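Local structure of possible substrate binding protein of ABC transporter system (Rhodopseudomonas palustris, 3N0X) at residues K203-I208 / T217-M222; A145-D150 / Q190-A195; T174-P179 / T186-R191; L231-N236 / A242-L247. The protein probably binds branched-chain amino acids or related small molecules in the periplasm and delivers them to an ABC transporter for uptake. All coordinates share one frame; numbering follows the deposited sequence.

Interaction 1 (K203-I208 / T217-M222)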
loop_
_atom_site.group_PDB
_atom_site.type_symbol
_atom_site.label_atom_id
_atom_site.label_comp_id
_atom_site.label_asym_id
_atom_site.label_seq_id
_atom_site.Cartn_x
_atom_site.Cartn_y
_atom_site.Cartn_z
ATOM N N LYS A 203 10.661 -22.949 10.186
ATOM C CA LYS A 203 10.267 -22.048 11.273
ATOM C C LYS A 203 10.581 -20.623 10.869
ATOM O O LYS A 203 11.695 -20.344 10.419
ATOM C CB LYS A 203 11.011 -22.416 12.532
ATOM C CG LYS A 203 10.660 -23.805 13.087
ATOM C CD LYS A 203 11.721 -24.796 12.828
ATOM C CE LYS A 203 12.904 -24.590 13.722
ATOM N NZ LYS A 203 14.072 -25.468 13.328
ATOM N N ILE A 204 9.606 -19.739 11.034
ATOM C CA ILE A 204 9.701 -18.350 10.583
ATOM C C ILE A 204 9.184 -17.405 11.666
ATOM O O ILE A 204 8.123 -17.669 12.249
ATOM C CB ILE A 204 8.876 -18.104 9.313
ATOM C CG1 ILE A 204 9.228 -19.114 8.195
ATOM C CG2 ILE A 204 9.088 -16.643 8.798
ATOM C CD1 ILE A 204 8.319 -18.999 6.931
ATOM N N ILE A 205 9.929 -16.348 11.943
ATOM C CA ILE A 205 9.446 -15.219 12.757
ATOM C C ILE A 205 9.014 -14.187 11.730
ATOM O O ILE A 205 9.856 -13.707 10.945
ATOM C CB ILE A 205 10.533 -14.626 13.698
ATOM C CG1 ILE A 205 10.953 -15.682 14.738
ATOM C CG2 ILE A 205 10.027 -13.331 14.324
ATOM C CD1 ILE A 205 12.215 -15.305 15.494
ATOM N N TRP A 206 7.736 -13.805 11.750
ATOM C CA TRP A 206 7.215 -12.755 10.870
ATOM C C TRP A 206 7.047 -11.488 11.706
ATOM O O TRP A 206 6.402 -11.505 12.760
ATOM C CB TRP A 206 5.896 -13.166 10.184
ATOM C CG TRP A 206 5.433 -12.136 9.233
ATOM C CD1 TRP A 206 5.936 -11.920 7.995
ATOM C CD2 TRP A 206 4.386 -11.169 9.409
ATOM N NE1 TRP A 206 5.284 -10.874 7.378
ATOM C CE2 TRP A 206 4.318 -10.394 8.211
ATOM C CE3 TRP A 206 3.493 -10.880 10.442
ATOM C CZ2 TRP A 206 3.396 -9.357 8.038
ATOM C CZ3 TRP A 206 2.569 -9.832 10.256
ATOM C CH2 TRP A 206 2.533 -9.098 9.057
ATOM N N VAL A 207 7.642 -10.399 11.230
ATOM C CA VAL A 207 7.627 -9.132 11.933
ATOM C C VAL A 207 6.727 -8.128 11.203
ATOM O O VAL A 207 6.746 -8.015 9.948
ATOM C CB VAL A 207 9.040 -8.584 12.034
ATOM C CG1 VAL A 207 9.070 -7.251 12.836
ATOM C CG2 VAL A 207 9.975 -9.604 12.724
ATOM N N ILE A 208 5.952 -7.384 11.987
ATOM C CA ILE A 208 5.229 -6.238 11.482
ATOM C C ILE A 208 5.691 -5.080 12.382
ATOM O O ILE A 208 5.634 -5.174 13.612
ATOM C CB ILE A 208 3.684 -6.403 11.444
ATOM C CG1 ILE A 208 3.024 -5.089 11.005
ATOM C CG2 ILE A 208 3.149 -6.861 12.797
ATOM C CD1 ILE A 208 1.517 -5.183 10.770
ATOM N N THR A 217 17.093 -6.281 11.956
ATOM C CA THR A 217 18.542 -6.280 12.144
ATOM C C THR A 217 18.941 -6.830 13.503
ATOM O O THR A 217 19.869 -7.619 13.622
ATOM C CB THR A 217 19.113 -4.826 12.089
ATOM O OG1 THR A 217 18.736 -4.218 10.857
ATOM C CG2 THR A 217 20.612 -4.849 12.236
ATOM N N LYS A 218 18.253 -6.375 14.545
ATOM C CA LYS A 218 18.533 -6.803 15.886
ATOM C C LYS A 218 18.239 -8.268 16.154
ATOM O O LYS A 218 18.988 -8.942 16.858
ATOM C CB LYS A 218 17.836 -5.880 16.895
ATOM C CG LYS A 218 18.432 -4.451 16.837
ATOM C CD LYS A 218 17.635 -3.473 17.651
ATOM C CE LYS A 218 18.326 -2.078 17.691
ATOM N NZ LYS A 218 17.345 -1.025 18.085
ATOM N N LEU A 219 17.191 -8.800 15.538
ATOM C CA LEU A 219 16.946 -10.240 15.635
ATOM C C LEU A 219 18.012 -11.021 14.825
ATOM O O LEU A 219 18.505 -12.043 15.307
ATOM C CB LEU A 219 15.547 -10.618 15.116
ATOM C CG LEU A 219 14.386 -10.198 16.004
ATOM C CD1 LEU A 219 13.059 -10.391 15.269
ATOM C CD2 LEU A 219 14.444 -10.943 17.348
ATOM N N GLN A 220 18.318 -10.542 13.621
ATOM C CA GLN A 220 19.357 -11.167 12.775
ATOM C C GLN A 220 20.710 -11.210 13.510
ATOM O O GLN A 220 21.460 -12.200 13.391
ATOM C CB GLN A 220 19.479 -10.432 11.429
ATOM C CG GLN A 220 20.441 -11.064 10.405
ATOM C CD GLN A 220 19.892 -12.332 9.758
ATOM O OE1 GLN A 220 19.506 -13.280 10.445
ATOM N NE2 GLN A 220 19.866 -12.353 8.425
ATOM N N ASP A 221 21.018 -10.167 14.291
ATOM C CA ASP A 221 22.266 -10.121 15.050
ATOM C C ASP A 221 22.326 -11.243 16.098
ATOM O O ASP A 221 23.413 -11.655 16.518
ATOM C CB ASP A 221 22.468 -8.754 15.777
ATOM C CG ASP A 221 22.771 -7.594 14.835
ATOM O OD1 ASP A 221 23.295 -7.820 13.735
ATOM O OD2 ASP A 221 22.466 -6.429 15.225
HETATM N N MSE A 222 21.166 -11.738 16.540
HETATM C CA MSE A 222 21.104 -12.847 17.504
HETATM C C MSE A 222 21.224 -14.235 16.847
HETATM O O MSE A 222 21.181 -15.223 17.537
HETATM C CB MSE A 222 19.806 -12.787 18.331
HETATM C CG MSE A 222 19.720 -11.521 19.184
HETATM SE SE MSE A 222 17.906 -11.218 19.903
HETATM C CE MSE A 222 17.875 -12.531 21.101
#

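Interaction 2 (A145-D150 / Q190-A195)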
loop_
_atom_site.group_PDB
_atom_site.type_symbol
_atom_site.label_atom_id
_atom_site.label_comp_id
_atom_site.label_asym_id
_atom_site.label_seq_id
_atom_site.Cartn_x
_atom_site.Cartn_y
_atom_site.Cartn_z
ATOM N N ALA A 145 5.993 -17.630 14.300
ATOM C CA ALA A 145 5.762 -16.800 15.464
ATOM C C ALA A 145 5.762 -15.366 14.980
ATOM O O ALA A 145 6.598 -14.988 14.123
ATOM C CB ALA A 145 6.894 -16.959 16.516
ATOM N N THR A 146 4.905 -14.534 15.552
ATOM C CA THR A 146 4.842 -13.146 15.115
ATOM C C THR A 146 5.399 -12.189 16.179
ATOM O O THR A 146 5.294 -12.423 17.370
ATOM C CB THR A 146 3.388 -12.720 14.747
ATOM O OG1 THR A 146 2.521 -12.871 15.878
ATOM C CG2 THR A 146 2.813 -13.564 13.514
ATOM N N LEU A 147 5.977 -11.082 15.707
ATOM C CA LEU A 147 6.414 -9.991 16.571
ATOM C C LEU A 147 5.769 -8.729 16.019
ATOM O O LEU A 147 5.864 -8.426 14.822
ATOM C CB LEU A 147 7.933 -9.829 16.556
ATOM C CG LEU A 147 8.530 -8.619 17.290
ATOM C CD1 LEU A 147 8.182 -8.676 18.779
ATOM C CD2 LEU A 147 10.066 -8.584 17.052
ATOM N N ALA A 148 5.175 -7.956 16.933
ATOM C CA ALA A 148 4.496 -6.713 16.591
ATOM C C ALA A 148 4.602 -5.765 17.763
ATOM O O ALA A 148 4.896 -6.183 18.897
ATOM C CB ALA A 148 3.005 -6.985 16.245
ATOM N N GLN A 149 4.372 -4.488 17.479
ATOM C CA GLN A 149 4.221 -3.454 18.505
ATOM C C GLN A 149 2.821 -3.529 19.140
ATOM O O GLN A 149 1.822 -3.846 18.467
ATOM C CB GLN A 149 4.411 -2.095 17.844
ATOM C CG GLN A 149 5.809 -1.907 17.270
ATOM C CD GLN A 149 5.870 -0.908 16.159
ATOM O OE1 GLN A 149 5.200 -1.031 15.138
ATOM N NE2 GLN A 149 6.662 0.149 16.378
ATOM N N ASP A 150 2.767 -3.241 20.441
ATOM C CA ASP A 150 1.536 -3.332 21.217
ATOM C C ASP A 150 0.681 -2.074 21.010
ATOM O O ASP A 150 0.537 -1.231 21.909
ATOM C CB ASP A 150 1.909 -3.530 22.693
ATOM C CG ASP A 150 0.762 -3.979 23.543
ATOM O OD1 ASP A 150 -0.342 -4.179 22.961
ATOM O OD2 ASP A 150 0.959 -4.183 24.764
ATOM N N GLN A 190 14.578 -14.099 22.444
ATOM C CA GLN A 190 14.742 -15.411 23.053
ATOM C C GLN A 190 13.410 -16.153 23.220
ATOM O O GLN A 190 13.343 -17.361 22.973
ATOM C CB GLN A 190 15.545 -15.352 24.358
ATOM C CG GLN A 190 16.082 -16.728 24.724
ATOM C CD GLN A 190 17.097 -17.273 23.713
ATOM O OE1 GLN A 190 18.031 -16.586 23.312
ATOM N NE2 GLN A 190 16.885 -18.519 23.278
ATOM N N ARG A 191 12.345 -15.435 23.579
ATOM C CA ARG A 191 11.031 -16.075 23.681
ATOM C C ARG A 191 10.596 -16.615 22.327
ATOM O O ARG A 191 10.041 -17.723 22.226
ATOM C CB ARG A 191 9.970 -15.124 24.251
ATOM C CG ARG A 191 10.262 -14.701 25.711
ATOM C CD ARG A 191 9.016 -14.143 26.368
ATOM N NE ARG A 191 8.514 -12.914 25.754
ATOM C CZ ARG A 191 8.952 -11.691 26.056
ATOM N NH1 ARG A 191 9.935 -11.541 26.941
ATOM N NH2 ARG A 191 8.430 -10.619 25.466
ATOM N N LEU A 192 10.804 -15.816 21.286
ATOM C CA LEU A 192 10.456 -16.242 19.929
ATOM C C LEU A 192 11.272 -17.450 19.505
ATOM O O LEU A 192 10.737 -18.425 18.963
ATOM C CB LEU A 192 10.639 -15.073 18.946
ATOM C CG LEU A 192 9.672 -13.897 19.108
ATOM C CD1 LEU A 192 10.236 -12.680 18.402
ATOM C CD2 LEU A 192 8.276 -14.233 18.562
ATOM N N PHE A 193 12.569 -17.402 19.759
ATOM C CA PHE A 193 13.426 -18.542 19.409
ATOM C C PHE A 193 13.006 -19.779 20.191
ATOM O O PHE A 193 12.897 -20.880 19.617
ATOM C CB PHE A 193 14.898 -18.264 19.718
ATOM C CG PHE A 193 15.505 -17.149 18.946
ATOM C CD1 PHE A 193 14.947 -16.652 17.796
ATOM C CD2 PHE A 193 16.702 -16.600 19.376
ATOM C CE1 PHE A 193 15.537 -15.631 17.096
ATOM C CE2 PHE A 193 17.294 -15.565 18.665
ATOM C CZ PHE A 193 16.721 -15.090 17.529
ATOM N N ASP A 194 12.759 -19.617 21.495
ATOM C CA ASP A 194 12.352 -20.769 22.321
ATOM C C ASP A 194 11.010 -21.367 21.887
ATOM O O ASP A 194 10.822 -22.597 21.943
ATOM C CB ASP A 194 12.337 -20.427 23.807
ATOM C CG ASP A 194 13.740 -20.210 24.364
ATOM O OD1 ASP A 194 14.762 -20.533 23.685
ATOM O OD2 ASP A 194 13.826 -19.682 25.490
ATOM N N ALA A 195 10.105 -20.520 21.395
ATOM C CA ALA A 195 8.821 -20.962 20.870
ATOM C C ALA A 195 8.889 -21.768 19.559
ATOM O O ALA A 195 7.919 -22.436 19.190
ATOM C CB ALA A 195 7.883 -19.753 20.657
#

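Interaction 3 (T174-P179 / T186-R191)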
loop_
_atom_site.group_PDB
_atom_site.type_symbol
_atom_site.label_atom_id
_atom_site.label_comp_id
_atom_site.label_asym_id
_atom_site.label_seq_id
_atom_site.Cartn_x
_atom_site.Cartn_y
_atom_site.Cartn_z
ATOM N N THR A 174 2.993 -18.684 18.312
ATOM C CA THR A 174 2.937 -17.647 19.383
ATOM C C THR A 174 2.898 -16.277 18.750
ATOM O O THR A 174 3.300 -16.120 17.588
ATOM C CB THR A 174 4.118 -17.722 20.370
ATOM O OG1 THR A 174 3.786 -16.957 21.537
ATOM C CG2 THR A 174 5.455 -17.214 19.761
ATOM N N GLU A 175 2.365 -15.314 19.509
ATOM C CA GLU A 175 2.291 -13.896 19.135
ATOM C C GLU A 175 2.896 -13.093 20.257
ATOM O O GLU A 175 2.512 -13.267 21.432
ATOM C CB GLU A 175 0.841 -13.465 18.930
ATOM C CG GLU A 175 0.030 -14.203 17.919
ATOM C CD GLU A 175 -1.453 -13.920 18.077
ATOM O OE1 GLU A 175 -1.888 -12.731 18.164
ATOM O OE2 GLU A 175 -2.200 -14.917 18.200
ATOM N N GLU A 176 3.902 -12.286 19.937
ATOM C CA GLU A 176 4.509 -11.399 20.909
ATOM C C GLU A 176 4.181 -9.956 20.552
ATOM O O GLU A 176 4.361 -9.524 19.385
ATOM C CB GLU A 176 6.031 -11.594 20.950
ATOM C CG GLU A 176 6.441 -12.882 21.556
ATOM C CD GLU A 176 6.399 -12.821 23.096
ATOM O OE1 GLU A 176 6.307 -11.691 23.681
ATOM O OE2 GLU A 176 6.534 -13.880 23.729
ATOM N N TYR A 177 3.765 -9.192 21.563
ATOM C CA TYR A 177 3.468 -7.757 21.425
ATOM C C TYR A 177 4.296 -6.996 22.431
ATOM O O TYR A 177 4.207 -7.272 23.612
ATOM C CB TYR A 177 1.978 -7.470 21.639
ATOM C CG TYR A 177 1.094 -8.173 20.660
ATOM C CD1 TYR A 177 0.926 -7.692 19.372
ATOM C CD2 TYR A 177 0.480 -9.387 20.996
ATOM C CE1 TYR A 177 0.142 -8.357 18.450
ATOM C CE2 TYR A 177 -0.284 -10.092 20.056
ATOM C CZ TYR A 177 -0.453 -9.560 18.789
ATOM O OH TYR A 177 -1.218 -10.248 17.837
ATOM N N VAL A 178 5.111 -6.071 21.947
ATOM C CA VAL A 178 6.023 -5.335 22.825
ATOM C C VAL A 178 5.743 -3.853 22.705
ATOM O O VAL A 178 5.125 -3.401 21.736
ATOM C CB VAL A 178 7.507 -5.652 22.483
ATOM C CG1 VAL A 178 7.759 -7.160 22.614
ATOM C CG2 VAL A 178 7.883 -5.151 21.098
ATOM N N PRO A 179 6.187 -3.093 23.708
ATOM C CA PRO A 179 5.921 -1.660 23.641
ATOM C C PRO A 179 6.405 -1.037 22.337
ATOM O O PRO A 179 7.435 -1.430 21.761
ATOM C CB PRO A 179 6.638 -1.129 24.886
ATOM C CG PRO A 179 6.604 -2.245 25.861
ATOM C CD PRO A 179 6.708 -3.519 25.006
ATOM N N THR A 186 16.401 -8.421 23.036
ATOM C CA THR A 186 17.041 -9.610 23.579
ATOM C C THR A 186 16.034 -10.568 24.203
ATOM O O THR A 186 15.985 -11.764 23.873
ATOM C CB THR A 186 18.150 -9.217 24.618
ATOM O OG1 THR A 186 19.086 -8.336 23.973
ATOM C CG2 THR A 186 18.851 -10.466 25.143
ATOM N N ALA A 187 15.203 -10.049 25.090
ATOM C CA ALA A 187 14.265 -10.894 25.826
ATOM C C ALA A 187 13.177 -11.483 24.927
ATOM O O ALA A 187 12.914 -12.698 24.954
ATOM C CB ALA A 187 13.629 -10.096 26.986
ATOM N N VAL A 188 12.537 -10.616 24.155
ATOM C CA VAL A 188 11.469 -11.072 23.249
ATOM C C VAL A 188 12.044 -12.030 22.169
ATOM O O VAL A 188 11.396 -13.005 21.799
ATOM C CB VAL A 188 10.648 -9.914 22.634
ATOM C CG1 VAL A 188 11.424 -9.100 21.638
ATOM C CG2 VAL A 188 9.373 -10.464 21.911
ATOM N N GLY A 189 13.260 -11.738 21.694
ATOM C CA GLY A 189 13.939 -12.562 20.694
ATOM C C GLY A 189 14.101 -13.974 21.213
ATOM O O GLY A 189 13.796 -14.937 20.510
ATOM N N GLN A 190 14.578 -14.099 22.444
ATOM C CA GLN A 190 14.742 -15.411 23.053
ATOM C C GLN A 190 13.410 -16.153 23.220
ATOM O O GLN A 190 13.343 -17.361 22.973
ATOM C CB GLN A 190 15.545 -15.352 24.358
ATOM C CG GLN A 190 16.082 -16.728 24.724
ATOM C CD GLN A 190 17.097 -17.273 23.713
ATOM O OE1 GLN A 190 18.031 -16.586 23.312
ATOM N NE2 GLN A 190 16.885 -18.519 23.278
ATOM N N ARG A 191 12.345 -15.435 23.579
ATOM C CA ARG A 191 11.031 -16.075 23.681
ATOM C C ARG A 191 10.596 -16.615 22.327
ATOM O O ARG A 191 10.041 -17.723 22.226
ATOM C CB ARG A 191 9.970 -15.124 24.251
ATOM C CG ARG A 191 10.262 -14.701 25.711
ATOM C CD ARG A 191 9.016 -14.143 26.368
ATOM N NE ARG A 191 8.514 -12.914 25.754
ATOM C CZ ARG A 191 8.952 -11.691 26.056
ATOM N NH1 ARG A 191 9.935 -11.541 26.941
ATOM N NH2 ARG A 191 8.430 -10.619 25.466
#

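Interaction 4 (L231-N236 / A242-L247)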
loop_
_atom_site.group_PDB
_atom_site.type_symbol
_atom_site.label_atom_id
_atom_site.label_comp_id
_atom_site.label_asym_id
_atom_site.label_seq_id
_atom_site.Cartn_x
_atom_site.Cartn_y
_atom_site.Cartn_z
ATOM N N LEU A 231 13.831 -15.254 9.342
ATOM C CA LEU A 231 13.070 -14.038 9.593
ATOM C C LEU A 231 12.318 -13.661 8.340
ATOM O O LEU A 231 12.743 -13.989 7.235
ATOM C CB LEU A 231 13.990 -12.876 9.944
ATOM C CG LEU A 231 14.906 -13.010 11.162
ATOM C CD1 LEU A 231 15.702 -11.683 11.386
ATOM C CD2 LEU A 231 14.145 -13.460 12.437
ATOM N N SER A 232 11.170 -13.027 8.514
ATOM C CA SER A 232 10.320 -12.569 7.423
ATOM C C SER A 232 9.660 -11.261 7.805
ATOM O O SER A 232 9.335 -11.021 8.963
ATOM C CB SER A 232 9.267 -13.636 7.063
ATOM O OG SER A 232 8.351 -13.261 6.020
ATOM N N THR A 233 9.463 -10.389 6.818
ATOM C CA THR A 233 8.691 -9.184 7.018
ATOM C C THR A 233 8.179 -8.718 5.644
ATOM O O THR A 233 8.620 -9.222 4.573
ATOM C CB THR A 233 9.506 -8.100 7.744
ATOM O OG1 THR A 233 8.645 -7.068 8.220
ATOM C CG2 THR A 233 10.594 -7.519 6.812
ATOM N N GLY A 234 7.279 -7.748 5.645
ATOM C CA GLY A 234 6.785 -7.179 4.384
ATOM C C GLY A 234 7.819 -6.336 3.656
ATOM O O GLY A 234 8.851 -5.937 4.211
ATOM N N GLY A 235 7.490 -6.004 2.417
ATOM C CA GLY A 235 8.359 -5.160 1.604
ATOM C C GLY A 235 8.262 -3.719 2.029
ATOM O O GLY A 235 7.554 -3.378 2.984
ATOM N N ASN A 236 8.948 -2.866 1.303
ATOM C CA ASN A 236 8.990 -1.461 1.692
ATOM C C ASN A 236 9.520 -0.641 0.534
ATOM O O ASN A 236 9.883 -1.158 -0.503
ATOM C CB ASN A 236 9.859 -1.235 2.965
ATOM C CG ASN A 236 9.306 -0.165 3.862
ATOM O OD1 ASN A 236 8.750 0.844 3.408
ATOM N ND2 ASN A 236 9.385 -0.421 5.181
ATOM N N ALA A 242 17.384 -0.607 1.936
ATOM C CA ALA A 242 18.841 -0.659 2.190
ATOM C C ALA A 242 19.136 -1.613 3.373
ATOM O O ALA A 242 20.059 -2.448 3.304
ATOM C CB ALA A 242 19.420 0.740 2.481
ATOM N N ALA A 243 18.324 -1.494 4.431
ATOM C CA ALA A 243 18.481 -2.335 5.618
ATOM C C ALA A 243 18.275 -3.809 5.316
ATOM O O ALA A 243 18.855 -4.676 5.977
ATOM C CB ALA A 243 17.551 -1.884 6.749
ATOM N N TYR A 244 17.494 -4.124 4.297
ATOM C CA TYR A 244 17.242 -5.514 3.983
ATOM C C TYR A 244 18.436 -6.226 3.312
ATOM O O TYR A 244 18.423 -7.441 3.179
ATOM C CB TYR A 244 16.013 -5.672 3.062
ATOM C CG TYR A 244 14.610 -5.318 3.599
ATOM C CD1 TYR A 244 14.373 -4.195 4.407
ATOM C CD2 TYR A 244 13.517 -6.032 3.179
ATOM C CE1 TYR A 244 13.088 -3.882 4.838
ATOM C CE2 TYR A 244 12.242 -5.717 3.608
ATOM C CZ TYR A 244 12.028 -4.663 4.445
ATOM O OH TYR A 244 10.750 -4.291 4.866
ATOM N N LYS A 245 19.468 -5.479 2.911
ATOM C CA LYS A 245 20.694 -6.076 2.394
ATOM C C LYS A 245 21.413 -6.943 3.440
ATOM O O LYS A 245 22.257 -7.760 3.087
ATOM C CB LYS A 245 21.631 -4.993 1.803
ATOM C CG LYS A 245 21.020 -4.355 0.556
ATOM C CD LYS A 245 21.808 -3.127 0.046
ATOM C CE LYS A 245 23.160 -3.473 -0.475
ATOM N NZ LYS A 245 23.873 -2.269 -0.991
ATOM N N ARG A 246 21.056 -6.780 4.713
ATOM C CA ARG A 246 21.540 -7.640 5.796
ATOM C C ARG A 246 20.748 -8.954 5.949
ATOM O O ARG A 246 21.123 -9.784 6.789
ATOM C CB ARG A 246 21.483 -6.867 7.122
ATOM C CG ARG A 246 22.617 -5.812 7.300
ATOM C CD ARG A 246 23.769 -6.324 8.189
ATOM N NE ARG A 246 23.371 -6.440 9.605
ATOM C CZ ARG A 246 23.028 -7.574 10.232
ATOM N NH1 ARG A 246 23.037 -8.754 9.606
ATOM N NH2 ARG A 246 22.673 -7.528 11.508
ATOM N N LEU A 247 19.723 -9.166 5.102
ATOM C CA LEU A 247 18.792 -10.304 5.210
ATOM C C LEU A 247 18.688 -11.112 3.898
ATOM O O LEU A 247 17.586 -11.293 3.354
ATOM C CB LEU A 247 17.409 -9.769 5.617
ATOM C CG LEU A 247 17.326 -8.937 6.911
ATOM C CD1 LEU A 247 16.047 -8.087 6.998
ATOM C CD2 LEU A 247 17.454 -9.914 8.062
#

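Interaction 1 (K203-I208 / T217-M222)
Leu219 is the one helix residue that meets the strand here, and it does so through a single methyl. Its CD1 approaches CG2 of Val207 at 4.1 Å and CG2 of Ile205 at 4.3 Å, so one branch is set against two side chains pointing from the same face of strand 202-207. The first torsion of Val207 (chi1 -178°) puts CG2 beside the backbone N and anti to the carbonyl carbon, where it meets CD1 of Leu219. These two pairs are loose van der Waals contacts, and the 86 Å² buried between the two segments is modest. The other branch, CD2 of Leu219, packs on CA of Gly189 in helix 186-196, and CD1 of Ile205 leans on the ring of Phe193 in the same helix.

No hydrogen bond crosses between the segments; each spends its polar groups otherwise. In the helix, Asp221 N bonds to Thr217 O at 2.9 Å. The strand is hydrogen-bonded to both neighbours in the sheet, strands 142-149 and 229-233.

Behind the strand, Trp206 turns to the opposite face and stacks with Phe161 of helix 152-165. Through Leu219, set on Ile205 and Val207, helix 215-221 lies over one face of the sheet as the connection of a beta-alpha-beta crossover, from strand 202-207 to strand 229-233, in the parallel alpha/beta lobe characteristic of periplasmic binding proteins.

Interaction 2 (A145-D150 / Q190-A195)
The carbonyl oxygen of Thr146 has two kinds of neighbour: it accepts a backbone hydrogen bond from the N of Glu176 on the next strand, and CD2 of Leu192 rests 3.7 Å away from it. The same methyl lies 3.7 Å from CB of Ala145, so it is lodged against the strand between an alanine methyl and a peptide oxygen. Leu192's other branch, CD1, reaches along the strand to CB of Leu147 at 4.1 Å. Both methyls thus press on the same side of the strand. Ala145 matters by being short: its CA and that of Leu192 come within 6.5 Å, the nearest pair of CA atoms in the two segments.

The axes of strand 145-149 and helix 190-195 run nearly antiparallel, at 166°, as expected where a helix returns across a parallel sheet. On the other side of the helix, NE2 of Gln190 bonds to OD1 of Asp194 at 3.0 Å. The acceptor lies in the amide plane, but the approach is from above the carboxylate plane, and Lys197 forms a salt bridge to the same oxygen.

Across the interface itself no hydrogen bond is made. All four touching residues are buried, and the sheet's own backbone bonding satisfies Thr146 O, so the helix is held to this strand by apolar packing, while Gln190 and Asp194 pair on the far side of the helix.

Interaction 3 (T174-P179 / T186-R191)
Strand 171-178, outermost in the parallel sheet of this lobe, is followed by helix 186-196, and the contact lies where the helix folds back across the strand, the two axes at 174° and so almost antiparallel. Glu176 and Arg191 carry the polar half. The guanidinium grips the carboxylate side-on: NE of Arg191 bonds to OE2 of Glu176 at 3.0 Å, and NH2 of Arg191 bonds to OE1 of Glu176, also at 3.0 Å. A weak third bond joins NE of Arg191 to OE1 of Glu176 at 3.3 Å. Both oxygens lie near the guanidinium plane, yet the nitrogens stand above the carboxylate plane, because the two flat groups are turned 49° apart. A bend in the glutamate at chi2 (-80°) lifts its carboxylate over to meet the arginine. CA of Val188 lies 3.7 Å over the centre of one guanidinium face.

Beneath the salt bridge the packing is apolar. CG2 of Val188 meets CB of Glu176 at 3.7 Å and CG1 of Val178 at 3.7 Å, wedging between the two strand side chains.

If Glu176 were replaced by an alanine, the Arg191 guanidinium would probably lose its carboxylate mate and be free to turn outward. The bidentate salt bridge closes the solvent side of a small apolar patch; two bonds to separate oxygens limit how far the two groups can turn against each other.

Interaction 4 (L231-N236 / A242-L247)
The ring of Tyr244 has the carbonyl oxygen of Gly234 at its edge, in its plane, and stands almost perpendicular to the side-chain amide of Asn236, the planes 81° apart. From this ring OH donates to Gly234 O at 2.6 Å, a short bond lying in the carbonyl plane with a C=O...donor angle of 158°. Two carbons flank the hydroxyl: CB of Asn236 is 3.7 Å from OH of Tyr244, and CG2 of Thr233 is 3.8 Å from the same OH. Thr233 turns its methyl to the tyrosine because OG1, anti to the backbone N (chi1 -166°), is bonded to Val207 O on the neighbouring strand.

The segment 231-236 runs off the end of strand 229-233, outermost in the parallel sheet, and the chain then loops back over it on its way to strand 251-254 of the antiparallel sheet. In place of Tyr244, a phenylalanine would probably leave Gly234 O without this donor and the Gly234-Gly235 backbone less firmly held.

Farther back, CD1 of Leu231 and CD2 of Leu247 touch at 4.2 Å, the two side chains crossing at about a right angle. Leu216 of helix 215-221 packs against both leucines. OD1 of Asn236 bonds a glycerol, probably from the crystallisation liquor.

In the fold
After the strands and helices of the first sheet, the chain reaches strand 142-149, which opens interaction 2. Strand 171-178 then opens interaction 3, which closes almost at once on the start of helix 186-196; the same helix, a turn farther on, closes interaction 2. Interaction 3 thus lies within the larger loop, the two ending on the same helix and sharing Gln190 and Arg191. Next, interaction 1 closes the short return from strand 202-207 to helix 215-221, and interaction 4 the turn after strand 229-233; these follow in series. All four strands belong to one parallel sheet. Helix 186-196, common to interactions 2 and 3, also borders interaction 1, whose strand is the sheet neighbour of that in interaction 4.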